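Local coordinates for protein P-granule scaffold (Caenorhabditis japonica, PDB 5W4A) that probably serves, through this N-terminal domain, as part of a scaffold that assembles germ (P) granules, where mRNA is repressed, at residues C[80-85]-C[146-151]; C[158-163]-C[173-178]. All blocks are in the same frame, centred on the assembly; numbering follows the deposited sequence.

Contact 1: C[80-85]-C[146-151]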
loop_
_atom_site.group_PDB
_atom_site.type_symbol
_atom_site.label_atom_id
_atom_site.label_comp_id
_atom_site.label_asym_id
_atom_site.label_seq_id
_atom_site.Cartn_x
_atom_site.Cartn_y
_atom_site.Cartn_z
ATOM N N THR C 80 14.768 4.143 11.932
ATOM C CA THR C 80 13.812 4.421 13.005
ATOM C C THR C 80 13.980 5.846 13.525
ATOM O O THR C 80 12.990 6.543 13.739
ATOM C CB THR C 80 13.973 3.394 14.122
ATOM O OG1 THR C 80 13.965 2.104 13.484
ATOM C CG2 THR C 80 12.830 3.494 15.143
ATOM N N LEU C 81 15.221 6.304 13.693
ATOM C CA LEU C 81 15.447 7.677 14.140
ATOM C C LEU C 81 14.820 8.687 13.169
ATOM O O LEU C 81 14.168 9.659 13.586
ATOM C CB LEU C 81 16.938 7.947 14.287
ATOM C CG LEU C 81 17.724 7.202 15.362
ATOM C CD1 LEU C 81 19.184 7.638 15.269
ATOM C CD2 LEU C 81 17.192 7.442 16.759
ATOM N N LEU C 82 14.992 8.482 11.865
ATOM C CA LEU C 82 14.388 9.401 10.904
ATOM C C LEU C 82 12.872 9.407 11.014
ATOM O O LEU C 82 12.238 10.463 10.918
ATOM C CB LEU C 82 14.783 9.037 9.483
ATOM C CG LEU C 82 16.252 9.239 9.136
ATOM C CD1 LEU C 82 16.490 8.843 7.698
ATOM C CD2 LEU C 82 16.632 10.715 9.355
ATOM N N ALA C 83 12.269 8.237 11.170
ATOM C CA ALA C 83 10.817 8.157 11.260
ATOM C C ALA C 83 10.308 8.806 12.538
ATOM O O ALA C 83 9.168 9.266 12.580
ATOM C CB ALA C 83 10.376 6.696 11.189
ATOM N N LEU C 84 11.126 8.834 13.586
ATOM C CA LEU C 84 10.745 9.392 14.878
ATOM C C LEU C 84 10.829 10.911 14.932
ATOM O O LEU C 84 10.374 11.495 15.918
ATOM C CB LEU C 84 11.624 8.804 15.992
ATOM C CG LEU C 84 11.321 7.350 16.373
ATOM C CD1 LEU C 84 12.379 6.791 17.339
ATOM C CD2 LEU C 84 9.926 7.190 16.971
ATOM N N GLY C 85 11.446 11.553 13.947
ATOM C CA GLY C 85 11.306 12.989 13.779
ATOM C C GLY C 85 12.398 13.829 14.426
ATOM O O GLY C 85 13.482 13.345 14.755
ATOM N N LYS C 146 7.865 8.409 2.723
ATOM C CA LYS C 146 6.571 9.070 2.817
ATOM C C LYS C 146 6.319 9.564 4.231
ATOM O O LYS C 146 5.724 10.631 4.418
ATOM C CB LYS C 146 5.478 8.111 2.345
ATOM C CG LYS C 146 5.563 7.841 0.848
ATOM C CD LYS C 146 4.646 6.745 0.384
ATOM C CE LYS C 146 4.816 6.412 -1.140
ATOM N NZ LYS C 146 4.547 7.629 -1.980
ATOM N N THR C 147 6.794 8.818 5.232
ATOM C CA THR C 147 6.683 9.231 6.626
ATOM C C THR C 147 7.525 10.480 6.913
ATOM O O THR C 147 7.032 11.453 7.506
ATOM C CB THR C 147 7.109 8.051 7.507
ATOM O OG1 THR C 147 6.172 6.985 7.341
ATOM C CG2 THR C 147 7.114 8.458 8.990
ATOM N N ILE C 148 8.787 10.481 6.456
ATOM C CA ILE C 148 9.704 11.612 6.626
ATOM C C ILE C 148 9.125 12.877 5.991
ATOM O O ILE C 148 9.243 13.986 6.544
ATOM C CB ILE C 148 11.080 11.259 6.018
ATOM C CG1 ILE C 148 11.771 10.172 6.857
ATOM C CG2 ILE C 148 11.953 12.511 5.886
ATOM C CD1 ILE C 148 12.894 9.477 6.078
ATOM N N ASN C 149 8.488 12.734 4.831
ATOM C CA ASN C 149 7.968 13.877 4.083
ATOM C C ASN C 149 6.612 14.348 4.585
ATOM O O ASN C 149 6.115 15.374 4.094
ATOM C CB ASN C 149 7.886 13.517 2.605
ATOM C CG ASN C 149 9.225 13.643 1.900
ATOM O OD1 ASN C 149 10.161 14.257 2.413
ATOM N ND2 ASN C 149 9.317 13.071 0.708
ATOM N N SER C 150 6.010 13.636 5.535
ATOM C CA SER C 150 4.727 14.038 6.098
ATOM C C SER C 150 4.917 15.263 6.981
ATOM O O SER C 150 5.901 15.375 7.713
ATOM C CB SER C 150 4.119 12.908 6.923
ATOM O OG SER C 150 3.767 11.835 6.086
ATOM N N GLU C 151 3.972 16.186 6.924
ATOM C CA GLU C 151 4.141 17.410 7.701
ATOM C C GLU C 151 3.383 17.414 9.025
ATOM O O GLU C 151 3.899 17.931 10.019
ATOM C CB GLU C 151 3.749 18.630 6.857
ATOM C CG GLU C 151 4.848 19.050 5.857
ATOM C CD GLU C 151 6.137 19.532 6.539
ATOM O OE1 GLU C 151 6.074 19.977 7.712
ATOM O OE2 GLU C 151 7.214 19.445 5.905
#
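With CG1 set beside its backbone N (chi1 -69°) and CD1 carried on in an extended chain (chi2 162°), Ile148 sends its long branch across to Leu82, further than the direction of its CB alone would suggest. Leu82 likewise holds CG beside its own N, and the two side chains run at a slant to each other. Ile148 CD1 is the atom that does the touching: it lies 3.9 Å from Leu82 CB and 4.0 Å from Leu82 CD1, so it rests against the root of the leucine and one of its methyls. Behind it, Ile148 CG1 comes to 4.1 Å from the carbonyl oxygen, Leu82 O. Next to it in the chain, Thr147 contributes its methyl, with CG2 4.3 Å from Ala83 CB and 4.2 Å from Ala83 O. The hydroxyl of Thr147 plays a different part, bonding to the carbonyl of Ile143 in its own helix. The small side chain of Ala83 goes with a close approach of backbones, the CA atoms of Ala83 and Ile148 being 5.9 Å apart. Ala83 O itself accepts a hydrogen bond from Lys156 NZ. This is apolar packing between the C-terminal ends of helices 71-84 and 136-148, with helix 89-100 against Leu82, helix 153-160 against Thr147, and helix 169-179 against Ala83.

Contact 2: C[158-163]-C[173-178]. With EDO (1,2-ethanediol), chain T; EDO (1,2-ethanediol), chain Q.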
loop_
_atom_site.group_PDB
_atom_site.type_symbol
_atom_site.label_atom_id
_atom_site.label_comp_id
_atom_site.label_asym_id
_atom_site.label_seq_id
_atom_site.Cartn_x
_atom_site.Cartn_y
_atom_site.Cartn_z
ATOM N N THR C 158 -1.247 8.271 8.475
ATOM C CA THR C 158 -1.730 7.650 7.246
ATOM C C THR C 158 -0.609 6.917 6.520
ATOM O O THR C 158 -0.802 5.785 6.042
ATOM C CB THR C 158 -2.348 8.731 6.341
ATOM O OG1 THR C 158 -3.458 9.332 7.022
ATOM C CG2 THR C 158 -2.820 8.164 5.033
ATOM N N GLU C 159 0.561 7.533 6.429
ATOM C CA GLU C 159 1.668 6.901 5.706
ATOM C C GLU C 159 2.262 5.731 6.504
ATOM O O GLU C 159 2.534 4.665 5.938
ATOM C CB GLU C 159 2.747 7.930 5.354
ATOM C CG GLU C 159 2.247 9.028 4.404
ATOM C CD GLU C 159 1.784 8.524 3.021
ATOM O OE1 GLU C 159 2.005 7.361 2.647
ATOM O OE2 GLU C 159 1.189 9.351 2.281
ATOM N N LEU C 160 2.435 5.891 7.816
ATOM C CA LEU C 160 2.915 4.775 8.640
ATOM C C LEU C 160 1.947 3.595 8.618
ATOM O O LEU C 160 2.352 2.433 8.785
ATOM C CB LEU C 160 3.122 5.252 10.072
ATOM C CG LEU C 160 4.347 6.108 10.319
ATOM C CD1 LEU C 160 4.279 6.832 11.652
ATOM C CD2 LEU C 160 5.608 5.245 10.236
ATOM N N SER C 161 0.652 3.863 8.467
ATOM C CA SER C 161 -0.336 2.795 8.406
ATOM C C SER C 161 -0.045 1.833 7.260
ATOM O O SER C 161 -0.437 0.665 7.330
ATOM C CB SER C 161 -1.745 3.373 8.239
ATOM O OG SER C 161 -2.224 3.979 9.448
ATOM N N GLU C 162 0.665 2.297 6.221
ATOM C CA GLU C 162 1.011 1.412 5.110
ATOM C C GLU C 162 1.904 0.263 5.569
ATOM O O GLU C 162 1.976 -0.766 4.882
ATOM C CB GLU C 162 1.712 2.204 3.986
ATOM C CG GLU C 162 0.803 3.202 3.272
ATOM C CD GLU C 162 -0.292 2.533 2.482
ATOM O OE1 GLU C 162 -0.020 1.505 1.803
ATOM O OE2 GLU C 162 -1.446 2.992 2.611
ATOM N N LEU C 163 2.549 0.389 6.744
ATOM C CA LEU C 163 3.321 -0.743 7.280
ATOM C C LEU C 163 2.452 -1.980 7.470
ATOM O O LEU C 163 2.946 -3.107 7.368
ATOM C CB LEU C 163 3.982 -0.344 8.609
ATOM C CG LEU C 163 5.092 0.665 8.441
ATOM C CD1 LEU C 163 5.459 1.265 9.810
ATOM C CD2 LEU C 163 6.348 0.053 7.766
ATOM N N TYR C 173 2.014 0.241 15.306
ATOM C CA TYR C 173 1.510 0.418 16.671
ATOM C C TYR C 173 2.530 1.122 17.557
ATOM O O TYR C 173 2.178 2.046 18.302
ATOM C CB TYR C 173 1.119 -0.939 17.263
ATOM C CG TYR C 173 0.437 -0.799 18.603
ATOM C CD1 TYR C 173 -0.849 -0.267 18.671
ATOM C CD2 TYR C 173 1.077 -1.127 19.772
ATOM C CE1 TYR C 173 -1.488 -0.091 19.865
ATOM C CE2 TYR C 173 0.406 -0.979 21.020
ATOM C CZ TYR C 173 -0.862 -0.451 21.029
ATOM O OH TYR C 173 -1.572 -0.233 22.202
ATOM N N VAL C 174 3.792 0.686 17.511
ATOM C CA VAL C 174 4.839 1.333 18.304
ATOM C C VAL C 174 4.963 2.801 17.930
ATOM O O VAL C 174 4.993 3.673 18.805
ATOM C CB VAL C 174 6.185 0.614 18.138
ATOM C CG1 VAL C 174 7.293 1.353 18.884
ATOM C CG2 VAL C 174 6.128 -0.851 18.643
ATOM N N PHE C 175 5.051 3.109 16.627
ATOM C CA PHE C 175 5.133 4.523 16.221
ATOM C C PHE C 175 3.923 5.311 16.709
ATOM O O PHE C 175 4.060 6.454 17.155
ATOM C CB PHE C 175 5.253 4.666 14.695
ATOM C CG PHE C 175 6.636 4.356 14.136
ATOM C CD1 PHE C 175 7.749 5.109 14.524
ATOM C CD2 PHE C 175 6.825 3.344 13.177
ATOM C CE1 PHE C 175 9.029 4.855 14.002
ATOM C CE2 PHE C 175 8.105 3.103 12.641
ATOM C CZ PHE C 175 9.201 3.841 13.066
ATOM N N THR C 176 2.727 4.737 16.604
ATOM C CA THR C 176 1.535 5.429 17.070
ATOM C C THR C 176 1.647 5.761 18.552
ATOM O O THR C 176 1.338 6.888 18.970
ATOM C CB THR C 176 0.301 4.574 16.787
ATOM O OG1 THR C 176 0.078 4.515 15.365
ATOM C CG2 THR C 176 -0.937 5.129 17.453
ATOM N N LYS C 177 2.107 4.803 19.359
ATOM C CA LYS C 177 2.246 5.022 20.799
ATOM C C LYS C 177 3.287 6.098 21.093
ATOM O O LYS C 177 3.030 7.024 21.883
ATOM C CB LYS C 177 2.630 3.704 21.499
ATOM C CG LYS C 177 1.534 2.636 21.570
ATOM C CD LYS C 177 0.469 2.952 22.615
ATOM C CE LYS C 177 1.047 2.922 24.021
ATOM N NZ LYS C 177 -0.005 3.051 25.065
ATOM N N ILE C 178 4.480 6.002 20.471
ATOM C CA ILE C 178 5.592 6.883 20.833
ATOM C C ILE C 178 5.392 8.293 20.301
ATOM O O ILE C 178 5.781 9.269 20.957
ATOM C CB ILE C 178 6.920 6.281 20.339
ATOM C CG1 ILE C 178 7.183 4.968 21.074
ATOM C CG2 ILE C 178 8.075 7.278 20.486
ATOM C CD1 ILE C 178 7.451 5.134 22.561
HETATM C C1 EDO T . 3.538 10.808 23.209
HETATM O O1 EDO T . 4.117 12.104 23.406
HETATM C C2 EDO T . 4.275 9.716 24.000
HETATM O O2 EDO T . 5.712 9.820 23.917
HETATM C C1 EDO Q . 8.599 11.703 20.331
HETATM O O1 EDO Q . 7.279 12.114 20.729
HETATM C C2 EDO Q . 9.538 11.658 21.535
HETATM O O2 EDO Q . 9.311 10.468 22.301
#
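Part of the hydrophobic core of this helical domain is built round the ring of Phe175, which helix 169-179 presents to the end of helix 153-160 and the 3-10 turn that follows. Leu160 brings both methyls to it. CD2 approaches the ring obliquely, 3.7 Å from Phe175 CD2 and 4.1 Å from both CG and CE2 of that residue, while Leu160 CD1 reaches back to Phe175 CB at 3.9 Å. The leucine thus touches both the base of the aromatic side chain, at CB, and the CG-CD2-CE2 part of the ring. Leu163 comes in at the ring edge, near its plane, with CD1 4.2 Å from Phe175 CD2. Both leucines cross the phenylalanine side chain at about a right angle. Phe175 CG sits beside its own backbone N (chi1 -77°), which extends the ring from the helix to meet both leucines.

The unit here is a pair of helices consecutive in the chain, joined by a short connection, with Leu163 brought onto the same side as Leu160 by the 3-10 turn. Within that turn Leu163 N bonds to Leu160 O at 2.9 Å. Phe175 also makes edge-to-face stacks with Phe18 and Phe19, and it packs on Ala83 and Leu84 of helix 71-84. Away from this core, the 158-163 segment also meets the second subunit: Glu162 forms a salt bridge with Lys131 of that chain and Thr158 a hydrogen bond with its Arg128. Near the end of helix 169-179, Ile178 O accepts hydrogen bonds from two 1,2-ethanediol molecules, probably left from the crystallisation liquor, one of them through its O2 at 3.0 Å from Ile178 O.

How the contacts relate
From the N terminus, the chain passes through the small hairpin of strands 9-11 and 14-16 and several helices before helix 71-84 supplies the first half of contact 1. Sixty residues, mostly helical, then follow before helix 136-148 closes that long loop. Contact 2 follows in series, neither nesting nor crossing: segment 158-163 opens it and segment 173-178 closes it, with nine residues between them. Their centres are about 11 Å apart and their side chains meet. Thr147 OG1 packs 3.4 Å from Leu160 CD2, and Ala83 CB 3.6 Å from Phe175 CZ, joining all four helices in one continuous packed region.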